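Local coordinates for protein diaminopimelate decarboxylase (Aquifex aeolicus, PDB 2P3E) that probably catalyses the pyridoxal-phosphate-dependent decarboxylation of meso-diaminopimelate to L-lysine, with release of carbon dioxide, closing the lysine pathway, at residues T34-Y39 with R390-L395; Y62-N67 with A81-V86; A152-P157 with H202-S207; G206-D211 with L245-K250; L239-G244 with I276-G281. All coordinates share one frame; numbering follows the deposited sequence.

Contact 1: residues T34-Y39 with R390-L395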
# COMPACT_ATOMS: atom_id res chain seq x y z
N THR B 34 -2.27 -18.86 -6.82
CA THR B 34 -2.38 -17.46 -7.24
C THR B 34 -2.94 -16.64 -6.07
O THR B 34 -3.58 -17.20 -5.18
CB THR B 34 -3.30 -17.27 -8.49
OG1 THR B 34 -4.57 -17.89 -8.24
CG2 THR B 34 -2.67 -17.89 -9.74
N PRO B 35 -2.67 -15.31 -6.04
CA PRO B 35 -1.81 -14.54 -6.94
C PRO B 35 -0.36 -15.01 -6.90
O PRO B 35 0.11 -15.49 -5.86
CB PRO B 35 -1.90 -13.10 -6.39
CG PRO B 35 -3.15 -13.08 -5.57
CD PRO B 35 -3.29 -14.46 -5.00
N LEU B 36 0.33 -14.90 -8.03
CA LEU B 36 1.72 -15.34 -8.17
C LEU B 36 2.54 -14.32 -8.96
O LEU B 36 2.19 -13.97 -10.11
CB LEU B 36 1.79 -16.70 -8.89
CG LEU B 36 3.15 -17.40 -8.98
CD1 LEU B 36 3.63 -17.76 -7.57
CD2 LEU B 36 3.09 -18.68 -9.86
N TYR B 37 3.63 -13.84 -8.36
CA TYR B 37 4.61 -13.04 -9.09
C TYR B 37 5.66 -13.96 -9.69
O TYR B 37 6.31 -14.74 -8.98
CB TYR B 37 5.28 -12.02 -8.17
CG TYR B 37 4.54 -10.69 -8.08
CD1 TYR B 37 3.76 -10.37 -6.96
CD2 TYR B 37 4.63 -9.76 -9.11
CE1 TYR B 37 3.09 -9.12 -6.88
CE2 TYR B 37 3.96 -8.54 -9.05
CZ TYR B 37 3.19 -8.23 -7.94
OH TYR B 37 2.56 -6.99 -7.91
N VAL B 38 5.85 -13.84 -11.00
CA VAL B 38 6.81 -14.68 -11.72
C VAL B 38 7.85 -13.79 -12.39
O VAL B 38 7.48 -12.86 -13.09
CB VAL B 38 6.08 -15.55 -12.79
CG1 VAL B 38 7.09 -16.47 -13.53
CG2 VAL B 38 4.96 -16.40 -12.15
N TYR B 39 9.14 -14.09 -12.16
CA TYR B 39 10.22 -13.30 -12.71
C TYR B 39 11.09 -14.11 -13.67
O TYR B 39 11.33 -15.31 -13.45
CB TYR B 39 11.10 -12.74 -11.58
CG TYR B 39 10.36 -11.87 -10.58
CD1 TYR B 39 10.22 -10.50 -10.79
CD2 TYR B 39 9.79 -12.42 -9.44
CE1 TYR B 39 9.53 -9.69 -9.87
CE2 TYR B 39 9.12 -11.62 -8.50
CZ TYR B 39 8.98 -10.28 -8.72
OH TYR B 39 8.31 -9.54 -7.77
N ARG B 390 0.25 -11.85 1.19
CA ARG B 390 0.85 -11.49 -0.09
C ARG B 390 1.28 -12.72 -0.90
O ARG B 390 1.38 -13.84 -0.37
CB ARG B 390 2.02 -10.52 0.09
CG ARG B 390 1.58 -9.17 0.70
CD ARG B 390 2.73 -8.19 0.87
NE ARG B 390 3.68 -8.63 1.91
CZ ARG B 390 4.49 -7.82 2.58
NH1 ARG B 390 4.47 -6.51 2.32
NH2 ARG B 390 5.32 -8.30 3.50
N ALA B 391 1.50 -12.49 -2.19
CA ALA B 391 1.71 -13.54 -3.17
C ALA B 391 3.04 -14.25 -2.98
O ALA B 391 4.00 -13.65 -2.47
CB ALA B 391 1.66 -12.92 -4.57
N ALA B 392 3.10 -15.50 -3.45
CA ALA B 392 4.39 -16.18 -3.64
C ALA B 392 5.13 -15.49 -4.80
O ALA B 392 4.50 -14.87 -5.67
CB ALA B 392 4.19 -17.67 -3.96
N GLU B 393 6.46 -15.58 -4.78
CA GLU B 393 7.29 -15.11 -5.88
C GLU B 393 8.19 -16.26 -6.39
O GLU B 393 8.85 -16.93 -5.62
CB GLU B 393 8.17 -13.95 -5.43
CG GLU B 393 7.40 -12.64 -5.11
CD GLU B 393 8.35 -11.49 -4.73
OE1 GLU B 393 9.08 -11.60 -3.70
OE2 GLU B 393 8.38 -10.47 -5.44
N VAL B 394 8.23 -16.46 -7.70
CA VAL B 394 9.06 -17.52 -8.29
C VAL B 394 9.96 -16.91 -9.36
O VAL B 394 9.58 -15.92 -9.99
CB VAL B 394 8.21 -18.67 -8.90
CG1 VAL B 394 7.43 -19.40 -7.80
CG2 VAL B 394 7.24 -18.15 -9.93
N LEU B 395 11.14 -17.48 -9.52
CA LEU B 395 12.13 -17.03 -10.49
C LEU B 395 12.42 -18.16 -11.48
O LEU B 395 12.87 -19.26 -11.08
CB LEU B 395 13.42 -16.62 -9.78
CG LEU B 395 14.64 -16.19 -10.63
CD1 LEU B 395 14.38 -14.85 -11.29
CD2 LEU B 395 15.86 -16.13 -9.73
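Strand 36-39 runs parallel to strand 392-395, the short axes 4.8 Å apart at closest approach and 19° from each other in direction, and a regular ladder of backbone bonds joins them: Y37 N to A392 O, V394 N to Y37 O, and Y39 N to V394 O. Side chains alternate between two faces. On one, which carries Y37, Y39, E393 and L395, the phenol of Y39 crosses the extended chain of E393, and its OH donates to E393 OE2 over a short 2.5 Å. That oxygen is met on its anti side, and the ring and carboxylate planes stand 74° apart. CG of Y39 lies opposite the carbonyl carbon (chi1 -59°), and E393 takes the same first rotamer, which lets the two polar ends meet. Each end has a second partner: N67 for Y39 OH, N69 for E393 OE1. E393 CG also lies 3.8 Å from Y37 CB, while the hydroxyl of Y37 reaches away to the carbonyl of D315. The other face is purely aliphatic, as suits a surface covered by helix 25-32. There V38 CG2 touches V394 CG2 at 3.6 Å, and L36 CD1 sits 3.7 Å from A392 CB. Before the strands begin, P35, reached through a cis peptide, packs its CB against the small methyl of A391. This pairing of an early strand with one near the C-terminus belongs to the mixed beta domain that accompanies the barrel in fold-type III pyridoxal enzymes.

Contact 2: residues Y62-N67 with A81-V86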
# COMPACT_ATOMS: atom_id res chain seq x y z
N TYR B 62 21.77 -0.60 -8.90
CA TYR B 62 20.36 -1.01 -8.95
C TYR B 62 19.52 -0.22 -7.93
O TYR B 62 19.88 -0.14 -6.76
CB TYR B 62 20.21 -2.52 -8.75
CG TYR B 62 18.78 -2.92 -8.51
CD1 TYR B 62 17.79 -2.67 -9.47
CD2 TYR B 62 18.41 -3.51 -7.29
CE1 TYR B 62 16.45 -3.03 -9.23
CE2 TYR B 62 17.08 -3.85 -7.05
CZ TYR B 62 16.12 -3.61 -8.02
OH TYR B 62 14.82 -3.95 -7.77
N ALA B 63 18.43 0.41 -8.38
CA ALA B 63 17.54 1.15 -7.48
C ALA B 63 16.64 0.16 -6.74
O ALA B 63 15.62 -0.31 -7.26
CB ALA B 63 16.68 2.17 -8.26
N VAL B 64 17.06 -0.17 -5.52
CA VAL B 64 16.42 -1.19 -4.70
C VAL B 64 14.93 -0.91 -4.43
O VAL B 64 14.14 -1.85 -4.24
CB VAL B 64 17.24 -1.41 -3.40
CG1 VAL B 64 16.57 -2.45 -2.50
CG2 VAL B 64 18.69 -1.86 -3.77
N LYS B 65 14.52 0.35 -4.45
CA LYS B 65 13.11 0.71 -4.28
C LYS B 65 12.15 -0.02 -5.24
O LYS B 65 10.98 -0.25 -4.90
CB LYS B 65 12.92 2.23 -4.42
CG LYS B 65 13.39 2.80 -5.78
CD LYS B 65 13.14 4.30 -5.82
CE LYS B 65 13.69 4.86 -7.11
NZ LYS B 65 13.35 6.30 -7.21
N ALA B 66 12.63 -0.38 -6.44
CA ALA B 66 11.77 -1.02 -7.45
C ALA B 66 11.31 -2.41 -7.03
O ALA B 66 10.21 -2.83 -7.37
CB ALA B 66 12.49 -1.10 -8.79
N ASN B 67 12.17 -3.13 -6.30
CA ASN B 67 11.94 -4.54 -5.93
C ASN B 67 13.00 -4.99 -4.94
O ASN B 67 14.19 -4.98 -5.27
CB ASN B 67 12.01 -5.45 -7.17
CG ASN B 67 11.41 -6.82 -6.91
OD1 ASN B 67 11.74 -7.49 -5.91
ND2 ASN B 67 10.51 -7.26 -7.78
N ALA B 81 26.54 -5.36 -9.93
CA ALA B 81 25.65 -4.21 -9.68
C ALA B 81 25.99 -3.57 -8.37
O ALA B 81 26.37 -4.25 -7.42
CB ALA B 81 24.18 -4.63 -9.69
N GLY B 82 25.88 -2.25 -8.33
CA GLY B 82 25.82 -1.53 -7.07
C GLY B 82 24.38 -1.45 -6.59
O GLY B 82 23.48 -2.09 -7.16
N ALA B 83 24.17 -0.69 -5.53
CA ALA B 83 22.83 -0.47 -5.00
C ALA B 83 22.61 1.01 -4.70
O ALA B 83 23.41 1.66 -4.01
CB ALA B 83 22.55 -1.35 -3.77
N ASP B 84 21.54 1.54 -5.27
CA ASP B 84 21.02 2.86 -4.93
C ASP B 84 19.94 2.63 -3.88
O ASP B 84 18.90 2.03 -4.18
CB ASP B 84 20.49 3.54 -6.21
CG ASP B 84 19.49 4.68 -5.93
OD1 ASP B 84 19.64 5.45 -4.98
OD2 ASP B 84 18.51 4.80 -6.70
N ILE B 85 20.20 3.08 -2.66
CA ILE B 85 19.32 2.82 -1.53
C ILE B 85 18.70 4.10 -1.01
O ILE B 85 19.26 5.18 -1.20
CB ILE B 85 20.07 2.07 -0.38
CG1 ILE B 85 21.18 2.96 0.23
CG2 ILE B 85 20.61 0.72 -0.91
CD1 ILE B 85 21.75 2.49 1.59
N VAL B 86 17.53 3.97 -0.36
CA VAL B 86 16.83 5.12 0.25
C VAL B 86 16.42 4.87 1.71
O VAL B 86 15.66 5.64 2.28
CB VAL B 86 15.57 5.57 -0.61
CG1 VAL B 86 15.99 5.93 -2.04
CG2 VAL B 86 14.53 4.46 -0.66
O HOH W 1 16.24 2.58 -3.70
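With its CG turned opposite the backbone N (chi1 159°), D84 directs its carboxylate alongside A63, where OD2 lies 3.6 Å from A63 CB; the small methyl of A63 lets the acid come this close. In V64, CG1 stands opposite the backbone N (chi1 179°), which turns CG2 to the neighbouring strand, 3.9 Å from A83 CB, on the side packed by helix 88-96. The Y62 side chain runs forward along its own segment, and its OH donates to N67 O at 2.8 Å, in the carbonyl plane and on a lone pair, with V64 N over one face of the ring. Between the backbones, Y62 N bonds to G82 O and D84 N to Y62 O, the parallel register of the beta-alpha-beta crossover through helix 70-78. Where strand 59-63 gives way to a 3-10 turn, D84 O becomes a double acceptor: V64 N reaches it at 3.2 Å, and a water that accepts from K65 N donates to it at 2.8 Å. K65, probably the lysine that carries pyridoxal phosphate, though none is attached here, is thus tied by its backbone N, through the water, to the neighbouring strand. Such anchoring is consistent with a fixed starting point for a long side chain that must present its amine to the cofactor.

Contact 3: residues A152-P157 with H202-S207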
# COMPACT_ATOMS: atom_id res chain seq x y z
N ALA B 152 27.53 13.89 -2.06
CA ALA B 152 27.16 14.64 -3.25
C ALA B 152 25.95 15.47 -2.88
O ALA B 152 25.18 15.09 -2.00
CB ALA B 152 26.80 13.68 -4.37
N ILE B 153 25.76 16.59 -3.57
CA ILE B 153 24.50 17.33 -3.43
C ILE B 153 23.56 16.88 -4.54
O ILE B 153 23.97 16.79 -5.71
CB ILE B 153 24.71 18.89 -3.48
CG1 ILE B 153 25.65 19.37 -2.35
CG2 ILE B 153 23.36 19.64 -3.42
CD1 ILE B 153 25.20 19.01 -0.97
N ARG B 154 22.30 16.60 -4.18
CA ARG B 154 21.29 16.35 -5.19
C ARG B 154 20.83 17.66 -5.81
O ARG B 154 20.24 18.50 -5.13
CB ARG B 154 20.07 15.60 -4.66
CG ARG B 154 19.16 15.24 -5.85
CD ARG B 154 17.85 14.68 -5.42
NE ARG B 154 16.95 14.41 -6.55
CZ ARG B 154 15.96 13.52 -6.49
NH1 ARG B 154 15.76 12.82 -5.38
NH2 ARG B 154 15.18 13.32 -7.55
N VAL B 155 21.09 17.81 -7.11
CA VAL B 155 20.75 19.04 -7.83
C VAL B 155 19.59 18.80 -8.79
O VAL B 155 19.49 17.72 -9.38
CB VAL B 155 22.00 19.67 -8.55
CG1 VAL B 155 23.17 19.84 -7.56
CG2 VAL B 155 22.45 18.84 -9.73
N ASN B 156 18.71 19.81 -8.89
CA ASN B 156 17.60 19.82 -9.84
C ASN B 156 17.98 20.71 -11.02
O ASN B 156 17.94 21.94 -10.91
CB ASN B 156 16.34 20.39 -9.17
CG ASN B 156 15.88 19.58 -7.99
OD1 ASN B 156 16.21 18.39 -7.85
ND2 ASN B 156 15.10 20.22 -7.12
N PRO B 157 18.35 20.10 -12.16
CA PRO B 157 18.70 20.93 -13.32
C PRO B 157 17.46 21.62 -13.90
O PRO B 157 16.36 21.02 -13.87
CB PRO B 157 19.25 19.91 -14.33
CG PRO B 157 19.49 18.63 -13.54
CD PRO B 157 18.47 18.66 -12.44
N HIS B 202 24.90 14.82 -7.81
CA HIS B 202 23.82 13.89 -8.13
C HIS B 202 22.65 14.62 -8.79
O HIS B 202 22.29 15.73 -8.38
CB HIS B 202 23.33 13.18 -6.85
CG HIS B 202 22.16 12.26 -7.07
ND1 HIS B 202 20.95 12.30 -6.45
CD2 HIS B 202 22.11 11.18 -7.92
CE1 HIS B 202 20.19 11.28 -6.92
NE2 HIS B 202 20.89 10.60 -7.80
N CYS B 203 22.09 14.00 -9.82
CA CYS B 203 20.77 14.41 -10.29
C CYS B 203 19.90 13.20 -10.58
O CYS B 203 20.38 12.16 -11.01
CB CYS B 203 20.88 15.32 -11.52
SG CYS B 203 21.47 14.52 -13.02
N HIS B 204 18.61 13.31 -10.29
CA HIS B 204 17.66 12.28 -10.70
C HIS B 204 16.45 13.03 -11.22
O HIS B 204 15.67 13.57 -10.44
CB HIS B 204 17.29 11.35 -9.55
CG HIS B 204 16.26 10.32 -9.91
ND1 HIS B 204 16.53 9.25 -10.73
CD2 HIS B 204 14.95 10.21 -9.58
CE1 HIS B 204 15.44 8.52 -10.88
NE2 HIS B 204 14.47 9.08 -10.19
N ILE B 205 16.30 13.05 -12.54
CA ILE B 205 15.39 13.98 -13.20
C ILE B 205 13.92 13.56 -13.29
O ILE B 205 13.07 14.40 -13.57
CB ILE B 205 15.88 14.36 -14.61
CG1 ILE B 205 15.88 13.14 -15.55
CG2 ILE B 205 17.27 15.02 -14.51
CD1 ILE B 205 15.86 13.54 -17.04
N GLY B 206 13.63 12.29 -13.06
CA GLY B 206 12.25 11.83 -13.14
C GLY B 206 12.20 10.33 -13.32
O GLY B 206 13.21 9.63 -13.16
N SER B 207 11.01 9.83 -13.66
CA SER B 207 10.82 8.40 -13.80
C SER B 207 9.90 8.08 -14.97
O SER B 207 9.07 8.92 -15.37
CB SER B 207 10.27 7.82 -12.49
OG SER B 207 10.44 6.42 -12.48
O HOH W 2 17.62 15.74 -9.16
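P157 and C203 form the apolar centre, P157 CG lying 4.1 Å from C203 CB, with I205 CG2 touching the same proline carbon and V155 CG2 also near C203 CB, at 4.2 Å. Helix 214-231 packs on C203, I205 and P157, so compact, non-polar side chains suit these places. Next come the backbones, paired in parallel: H202 N donates to I153 O, and V155 N to H202 O in a nearly straight bond of 2.7 Å (177°). On the sheet face turned away from that helix, R154 and H202 lie side by side, pointing the same way, with R154 CG 3.5 Å from H202 ND1. This ND1 is buried without a polar partner, whereas NE2 bonds to E279. The fully extended R154 carries its guanidinium beyond H202 to H204, where NH2 donates to H204 O at 2.9 Å, on a lone pair in the carbonyl plane. H204 CB covers one guanidinium face, and NH2 comes to the edge of the imidazole. A water accepts from R154 NE and H204 N and can donate to V155 O, while E130 pairs with NH1 in a salt bridge. With its ND1 bonded to G243 N, H204 lies near K65 at the C-terminal mouth of the barrel, consistent with the histidine that stacks on the pyridoxal ring in related fold-type III decarboxylases.

Contact 4: residues G206-D211 with L245-K250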
# COMPACT_ATOMS: atom_id res chain seq x y z
N GLY B 206 13.63 12.29 -13.06
CA GLY B 206 12.25 11.83 -13.14
C GLY B 206 12.20 10.33 -13.32
O GLY B 206 13.21 9.63 -13.16
N SER B 207 11.01 9.83 -13.66
CA SER B 207 10.82 8.40 -13.80
C SER B 207 9.90 8.08 -14.97
O SER B 207 9.07 8.92 -15.37
CB SER B 207 10.27 7.82 -12.49
OG SER B 207 10.44 6.42 -12.48
N GLN B 208 10.04 6.88 -15.52
CA GLN B 208 9.22 6.42 -16.64
C GLN B 208 9.36 7.41 -17.82
O GLN B 208 8.37 7.89 -18.37
CB GLN B 208 7.76 6.18 -16.20
CG GLN B 208 6.80 5.59 -17.29
CD GLN B 208 7.38 4.39 -18.05
OE1 GLN B 208 8.24 3.66 -17.54
NE2 GLN B 208 6.87 4.16 -19.26
N ILE B 209 10.60 7.70 -18.18
CA ILE B 209 10.91 8.65 -19.26
C ILE B 209 11.10 7.85 -20.55
O ILE B 209 12.07 7.09 -20.68
CB ILE B 209 12.18 9.48 -18.92
CG1 ILE B 209 11.93 10.33 -17.65
CG2 ILE B 209 12.62 10.37 -20.11
CD1 ILE B 209 13.18 10.89 -17.01
N LEU B 210 10.16 8.01 -21.49
CA LEU B 210 10.22 7.33 -22.79
C LEU B 210 10.96 8.11 -23.89
O LEU B 210 11.71 7.52 -24.66
CB LEU B 210 8.83 6.93 -23.27
CG LEU B 210 8.19 5.83 -22.42
CD1 LEU B 210 6.74 5.57 -22.90
CD2 LEU B 210 9.03 4.53 -22.45
N ASP B 211 10.73 9.44 -23.94
CA ASP B 211 11.51 10.36 -24.75
C ASP B 211 12.68 10.88 -23.89
O ASP B 211 12.49 11.67 -22.98
CB ASP B 211 10.62 11.51 -25.23
CG ASP B 211 11.41 12.68 -25.80
OD1 ASP B 211 12.58 12.50 -26.19
OD2 ASP B 211 10.85 13.80 -25.86
N LEU B 245 14.95 5.89 -16.83
CA LEU B 245 14.62 5.38 -18.17
C LEU B 245 13.32 4.60 -18.11
O LEU B 245 13.16 3.75 -17.25
CB LEU B 245 15.73 4.48 -18.73
CG LEU B 245 16.80 5.04 -19.67
CD1 LEU B 245 17.33 3.88 -20.52
CD2 LEU B 245 16.31 6.14 -20.60
N GLY B 246 12.39 4.91 -19.02
CA GLY B 246 11.08 4.27 -19.01
C GLY B 246 11.03 2.92 -19.71
O GLY B 246 11.96 2.54 -20.43
N ILE B 247 9.93 2.20 -19.48
CA ILE B 247 9.75 0.89 -20.06
C ILE B 247 8.44 0.84 -20.81
O ILE B 247 7.59 1.71 -20.66
CB ILE B 247 9.76 -0.27 -19.01
CG1 ILE B 247 8.58 -0.13 -18.04
CG2 ILE B 247 11.10 -0.34 -18.29
CD1 ILE B 247 8.34 -1.38 -17.16
N LYS B 248 8.27 -0.21 -21.59
CA LYS B 248 7.04 -0.41 -22.33
C LYS B 248 5.94 -0.86 -21.38
O LYS B 248 6.03 -1.92 -20.78
CB LYS B 248 7.26 -1.42 -23.46
CG LYS B 248 6.03 -1.61 -24.40
CD LYS B 248 6.16 -2.90 -25.22
CE LYS B 248 5.08 -2.98 -26.30
NZ LYS B 248 5.32 -1.97 -27.38
N TYR B 249 4.91 -0.03 -21.24
CA TYR B 249 3.70 -0.44 -20.53
C TYR B 249 2.53 -0.67 -21.51
O TYR B 249 1.85 -1.68 -21.45
CB TYR B 249 3.28 0.60 -19.49
CG TYR B 249 4.07 0.56 -18.20
CD1 TYR B 249 3.89 -0.48 -17.27
CD2 TYR B 249 4.98 1.57 -17.89
CE1 TYR B 249 4.61 -0.52 -16.05
CE2 TYR B 249 5.70 1.56 -16.67
CZ TYR B 249 5.52 0.50 -15.77
OH TYR B 249 6.23 0.46 -14.59
N LYS B 250 2.31 0.31 -22.39
CA LYS B 250 1.23 0.26 -23.36
C LYS B 250 1.71 -0.37 -24.67
O LYS B 250 2.90 -0.27 -25.02
CB LYS B 250 0.68 1.68 -23.60
CG LYS B 250 -0.02 2.25 -22.40
CD LYS B 250 -0.17 3.74 -22.54
CE LYS B 250 -1.10 4.27 -21.50
NZ LYS B 250 -1.31 5.73 -21.70
O HOH W 3 11.47 4.67 -15.07
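Hydrogen bonds dominate where Q208 meets I247, for the glutamine amide reads both backbone polar groups of that one residue. I247 N donates to Q208 OE1 at 3.0 Å, tilted 22° from the carbonyl plane. In return Q208 NE2 donates to I247 O at 2.9 Å, a nearly straight bond lying in the planes of both the amide and the carbonyl. The pair fixes which way round the amide sits, and a bend about the CB-CG bond (chi2 48°) turns it to the extended backbone of I247. A leucine in place of Q208 is likely to leave both the N-H and the carbonyl of I247 without these mates. Backbone atoms add G246 N to I209 O, 2.8 Å, and, through a water, Q208 N to L245 O. The two segments are loops that follow consecutive barrel strands, 196-202 and 238-240, so the bonds tie neighbouring loops at the C-terminal mouth of the barrel. Van der Waals contacts fill in the rest. Q208 OE1 lies 3.4 Å from Y249 CE2, at the ring's edge, with amide and ring planes 67° apart; I247 CG1 lies over one face of the ring, toward its rim, and the hydroxyl bonds to R282, probably a substrate-binding residue. L210 CD2 rests 3.6 Å from I247 O. G246 must be bare, since a CB there would clash with I209 O and Q208 C.

Contact 5: residues L239-G244 with I276-G281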
# COMPACT_ATOMS: atom_id res chain seq x y z
N LEU B 239 29.91 11.49 -10.82
CA LEU B 239 28.73 12.15 -11.35
C LEU B 239 27.66 11.09 -11.46
O LEU B 239 27.70 10.23 -12.34
CB LEU B 239 29.00 12.77 -12.72
CG LEU B 239 30.04 13.90 -12.76
CD1 LEU B 239 30.17 14.42 -14.19
CD2 LEU B 239 29.70 15.04 -11.78
N ASP B 240 26.72 11.16 -10.53
CA ASP B 240 25.62 10.22 -10.46
C ASP B 240 24.42 10.86 -11.18
O ASP B 240 23.80 11.78 -10.66
CB ASP B 240 25.32 9.91 -8.97
CG ASP B 240 24.24 8.86 -8.78
OD1 ASP B 240 23.44 8.62 -9.71
OD2 ASP B 240 24.20 8.28 -7.68
N ILE B 241 24.10 10.35 -12.37
CA ILE B 241 23.10 10.99 -13.21
C ILE B 241 21.72 10.34 -13.09
O ILE B 241 20.81 10.65 -13.86
CB ILE B 241 23.58 11.14 -14.67
CG1 ILE B 241 23.93 9.78 -15.29
CG2 ILE B 241 24.83 12.03 -14.72
CD1 ILE B 241 24.13 9.82 -16.82
N GLY B 242 21.57 9.45 -12.12
CA GLY B 242 20.25 8.97 -11.73
C GLY B 242 19.72 7.83 -12.57
O GLY B 242 20.45 7.21 -13.37
N GLY B 243 18.43 7.53 -12.38
CA GLY B 243 17.78 6.50 -13.16
C GLY B 243 16.68 7.15 -13.98
O GLY B 243 16.84 8.27 -14.46
N GLY B 244 15.57 6.44 -14.13
CA GLY B 244 14.38 7.02 -14.74
C GLY B 244 14.06 6.63 -16.17
O GLY B 244 13.00 7.02 -16.68
N ILE B 276 31.08 7.87 -13.80
CA ILE B 276 29.65 8.08 -13.96
C ILE B 276 28.93 6.98 -13.18
O ILE B 276 29.38 5.84 -13.14
CB ILE B 276 29.24 8.04 -15.46
CG1 ILE B 276 30.10 9.03 -16.30
CG2 ILE B 276 27.71 8.29 -15.63
CD1 ILE B 276 30.15 10.48 -15.76
N ILE B 277 27.85 7.36 -12.51
CA ILE B 277 27.00 6.41 -11.79
C ILE B 277 25.59 6.53 -12.38
O ILE B 277 25.10 7.64 -12.57
CB ILE B 277 26.97 6.68 -10.27
CG1 ILE B 277 28.40 6.65 -9.69
CG2 ILE B 277 26.07 5.63 -9.54
CD1 ILE B 277 28.49 6.96 -8.18
N LEU B 278 24.98 5.39 -12.69
CA LEU B 278 23.57 5.33 -13.11
C LEU B 278 22.79 4.53 -12.07
O LEU B 278 23.35 3.62 -11.45
CB LEU B 278 23.41 4.66 -14.48
CG LEU B 278 24.06 5.28 -15.73
CD1 LEU B 278 23.57 4.52 -16.95
CD2 LEU B 278 23.62 6.67 -15.86
N GLU B 279 21.50 4.84 -11.92
CA GLU B 279 20.66 4.20 -10.90
C GLU B 279 19.36 3.55 -11.45
O GLU B 279 18.27 3.87 -10.97
CB GLU B 279 20.29 5.23 -9.82
CG GLU B 279 21.51 5.93 -9.22
CD GLU B 279 21.13 7.06 -8.28
OE1 GLU B 279 20.13 7.77 -8.55
OE2 GLU B 279 21.85 7.24 -7.29
N PRO B 280 19.47 2.60 -12.40
CA PRO B 280 18.23 2.10 -12.97
C PRO B 280 17.47 1.18 -11.99
O PRO B 280 18.09 0.36 -11.31
CB PRO B 280 18.71 1.28 -14.18
CG PRO B 280 20.06 0.81 -13.79
CD PRO B 280 20.66 1.93 -12.98
N GLY B 281 16.14 1.33 -11.94
CA GLY B 281 15.29 0.39 -11.19
C GLY B 281 14.29 -0.28 -12.11
O GLY B 281 14.43 -1.45 -12.48
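The probable pyridoxal phosphate pocket is partly built here, where the beta-alpha-beta crossover through helix 258-269 sets D240 of strand 238-240 beside I277 of strand 275-278 in the barrel. I277 N donates to L239 O and I241 N to I277 O, both 2.9 Å; the next rung, E279 N to G242 O, spans 3.0 Å with its donor well above the carbonyl plane. L239 CB packs against I276 CD1 on the side away from the acids. Inside the barrel the side chains of D240 and E279 cross at about a right angle, their carboxylate planes 84° apart, with D240 OD2 and E279 OE2 only 2.6 Å from each other. E279 OE1 bonds to H202. D240 CG lies opposite its backbone N (chi1 -176°), and OD1 accepts from G242 N at 3.2 Å, closing an Asx turn. With an alanine in place of D240, G242 N would probably lose this acceptor and the glycine-rich turn become freer to shift. Glycines suit that turn: G242 has positive phi, and a CB on G243 would run into E279 O, whereas the bare G243 CA approaches that oxygen at 3.5 Å.

Contact 1 joins the earliest and latest of these segments and lies in the mixed sheet of the second domain; the other four come between them and share the pyridoxal-binding barrel. Contact 2 closes before contact 3 opens, and the segments of contacts 4 and 5 alternate. Contacts 2, 3 and 5 lie on the barrel's parallel sheet, with centres of 3 and 5 about 9 Å apart and those of 2 and 5 about 10 Å, and strands 59-63 and 275-278 closing the ring between 2 and 5. Contact 4 sits in the loops beyond, sharing G206 and S207 with contact 3 and touching contact 5 through I209 N and G244 O. Y39 and N67 bridge contacts 1 and 2, so both domains meet near K65, the probable cofactor lysine.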